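Local coordinates for protein possible thiamine biosynthesis enzyme (Candida albicans, PDB 2X7Q) that is of unknown function but has the periplasmic binding protein fold, consistent with binding a small solute, possibly a thiamine precursor, at residues 27-32 and 92-97. The protein carries 1 engineered substitution. Residues are numbered along the deposited sequence; the frame is centred on the assembly and turned at random.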
loop_
_atom_site.group_PDB
_atom_site.type_symbol
_atom_site.label_atom_id
_atom_site.label_comp_id
_atom_site.label_asym_id
_atom_site.label_seq_id
_atom_site.Cartn_x
_atom_site.Cartn_y
_atom_site.Cartn_z
ATOM N N SER A 27 -3.834 -7.867 4.116
ATOM C CA SER A 27 -5.025 -7.585 4.910
ATOM C C SER A 27 -5.356 -8.734 5.859
ATOM O O SER A 27 -6.344 -8.677 6.591
ATOM C CB SER A 27 -6.220 -7.308 3.999
ATOM O OG SER A 27 -6.619 -8.477 3.313
ATOM N N THR A 28 -4.525 -9.771 5.846
ATOM C CA THR A 28 -4.754 -10.954 6.671
ATOM C C THR A 28 -5.002 -10.635 8.150
ATOM O O THR A 28 -5.995 -11.087 8.717
ATOM C CB THR A 28 -3.603 -11.976 6.531
ATOM O OG1 THR A 28 -3.620 -12.542 5.216
ATOM C CG2 THR A 28 -3.752 -13.089 7.547
ATOM N N PRO A 29 -4.102 -9.859 8.778
ATOM C CA PRO A 29 -4.273 -9.522 10.197
ATOM C C PRO A 29 -5.621 -8.863 10.481
ATOM O O PRO A 29 -6.208 -9.103 11.536
ATOM C CB PRO A 29 -3.137 -8.529 10.457
ATOM C CG PRO A 29 -2.097 -8.883 9.457
ATOM C CD PRO A 29 -2.854 -9.300 8.230
ATOM N N LEU A 30 -6.101 -8.042 9.552
ATOM C CA LEU A 30 -7.396 -7.391 9.708
ATOM C C LEU A 30 -8.512 -8.422 9.815
ATOM O O LEU A 30 -9.429 -8.275 10.621
ATOM C CB LEU A 30 -7.668 -6.448 8.535
ATOM C CG LEU A 30 -6.710 -5.271 8.351
ATOM C CD1 LEU A 30 -7.086 -4.460 7.120
ATOM C CD2 LEU A 30 -6.705 -4.394 9.587
ATOM N N PHE A 31 -8.424 -9.470 9.003
ATOM C CA PHE A 31 -9.437 -10.520 8.994
ATOM C C PHE A 31 -9.500 -11.275 10.319
ATOM O O PHE A 31 -10.574 -11.434 10.898
ATOM C CB PHE A 31 -9.183 -11.497 7.845
ATOM C CG PHE A 31 -9.918 -12.799 7.986
ATOM C CD1 PHE A 31 -11.274 -12.882 7.709
ATOM C CD2 PHE A 31 -9.251 -13.942 8.397
ATOM C CE1 PHE A 31 -11.949 -14.080 7.843
ATOM C CE2 PHE A 31 -9.921 -15.143 8.531
ATOM C CZ PHE A 31 -11.272 -15.212 8.253
ATOM N N PHE A 32 -8.348 -11.743 10.788
ATOM C CA PHE A 32 -8.281 -12.520 12.023
ATOM C C PHE A 32 -8.748 -11.715 13.235
ATOM O O PHE A 32 -9.294 -12.274 14.184
ATOM C CB PHE A 32 -6.867 -13.065 12.248
ATOM C CG PHE A 32 -6.518 -14.236 11.366
ATOM C CD1 PHE A 32 -5.604 -14.100 10.332
ATOM C CD2 PHE A 32 -7.111 -15.472 11.569
ATOM C CE1 PHE A 32 -5.285 -15.177 9.523
ATOM C CE2 PHE A 32 -6.797 -16.551 10.760
ATOM C CZ PHE A 32 -5.884 -16.402 9.737
ATOM N N ASP A 92 -0.135 5.632 11.883
ATOM C CA ASP A 92 0.859 4.644 12.286
ATOM C C ASP A 92 1.241 3.729 11.126
ATOM O O ASP A 92 0.657 3.804 10.046
ATOM C CB ASP A 92 0.332 3.817 13.462
ATOM C CG ASP A 92 1.436 3.336 14.383
ATOM O OD1 ASP A 92 1.142 3.040 15.560
ATOM O OD2 ASP A 92 2.599 3.262 13.936
ATOM N N THR A 93 2.226 2.866 11.358
ATOM C CA THR A 93 2.681 1.922 10.345
ATOM C C THR A 93 1.977 0.577 10.493
ATOM O O THR A 93 1.904 0.024 11.590
ATOM C CB THR A 93 4.201 1.697 10.434
ATOM O OG1 THR A 93 4.880 2.951 10.296
ATOM C CG2 THR A 93 4.666 0.748 9.341
ATOM N N TYR A 94 1.461 0.057 9.384
ATOM C CA TYR A 94 0.770 -1.228 9.380
ATOM C C TYR A 94 1.725 -2.359 9.013
ATOM O O TYR A 94 1.718 -3.422 9.637
ATOM C CB TYR A 94 -0.408 -1.189 8.404
ATOM C CG TYR A 94 -1.168 -2.491 8.300
ATOM C CD1 TYR A 94 -1.917 -2.968 9.366
ATOM C CD2 TYR A 94 -1.145 -3.239 7.130
ATOM C CE1 TYR A 94 -2.617 -4.156 9.275
ATOM C CE2 TYR A 94 -1.841 -4.428 7.027
ATOM C CZ TYR A 94 -2.576 -4.880 8.104
ATOM O OH TYR A 94 -3.271 -6.060 8.008
ATOM N N VAL A 95 2.545 -2.124 7.995
ATOM C CA VAL A 95 3.557 -3.089 7.586
ATOM C C VAL A 95 4.946 -2.465 7.627
ATOM O O VAL A 95 5.194 -1.433 7.003
ATOM C CB VAL A 95 3.287 -3.633 6.175
ATOM C CG1 VAL A 95 4.438 -4.512 5.724
ATOM C CG2 VAL A 95 1.977 -4.406 6.152
ATOM N N LYS A 96 5.846 -3.101 8.367
ATOM C CA LYS A 96 7.192 -2.576 8.561
ATOM C C LYS A 96 8.119 -2.924 7.399
ATOM O O LYS A 96 8.930 -2.101 6.970
ATOM C CB LYS A 96 7.774 -3.099 9.874
ATOM C CG LYS A 96 9.135 -2.528 10.225
ATOM C CD LYS A 96 9.567 -2.980 11.606
ATOM C CE LYS A 96 8.546 -2.571 12.657
ATOM N NZ LYS A 96 8.945 -3.025 14.018
ATOM N N SER A 97 7.998 -4.149 6.896
ATOM C CA SER A 97 8.844 -4.617 5.802
ATOM C C SER A 97 8.530 -3.881 4.497
ATOM O O SER A 97 7.406 -3.429 4.287
ATOM C CB SER A 97 8.688 -6.128 5.617
ATOM O OG SER A 97 7.322 -6.489 5.510
#
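Y94 lays the phenol end of its side chain against P29 and L30 in the first turn of helix 28-35, and Y94 alone supplies the second segment's share in the contact. The nearest CA atoms, those of S27 and Y94, are 9.7 Å apart, too far for the two backbones to touch, so one long side chain bridges the gap. With CG anti to the backbone N (chi1 178°), the ring points from the chain toward the helix start. There Y94 OH sits nearly equidistant from three carbons of the P29 pyrrolidine, 3.3 Å from CD, 3.4 Å from CG and 3.5 Å from CB, while L30 brings its CG to 3.5 Å from the same oxygen. The L30 branch carbon CD2 reaches CE1 of Y94 at 4.1 Å, and P29 CG lies 4.3 Å from CZ. Both neighbours meet the ring obliquely, as van der Waals packing rather than stacking. No hydrogen bond joins the two segments; the buried hydroxyl instead hydrogen-bonds to F26 O, just before the helix, which ties the tip of the tyrosine to the chain leading into that first turn. The joint is small, 136 Å² in all, and every touching residue is buried. S27 comes closest through its backbone, CA lying 3.9 Å from Y94 OH; its OG hydrogen-bonds to E24 O. This is helix-on-sheet side-chain packing within one alpha/beta lobe of the periplasmic binding protein fold. V226 of helix 216-235 packs on both L30 and Y94, and I230 touches P29. Y94 also rests on W203 and V205 of strand 203-208, linking helix 28-35 to strand 88-95, an outermost strand, within this chain, of the sheet that also holds strands 46-50, 17-21, 69-73 and 203-208.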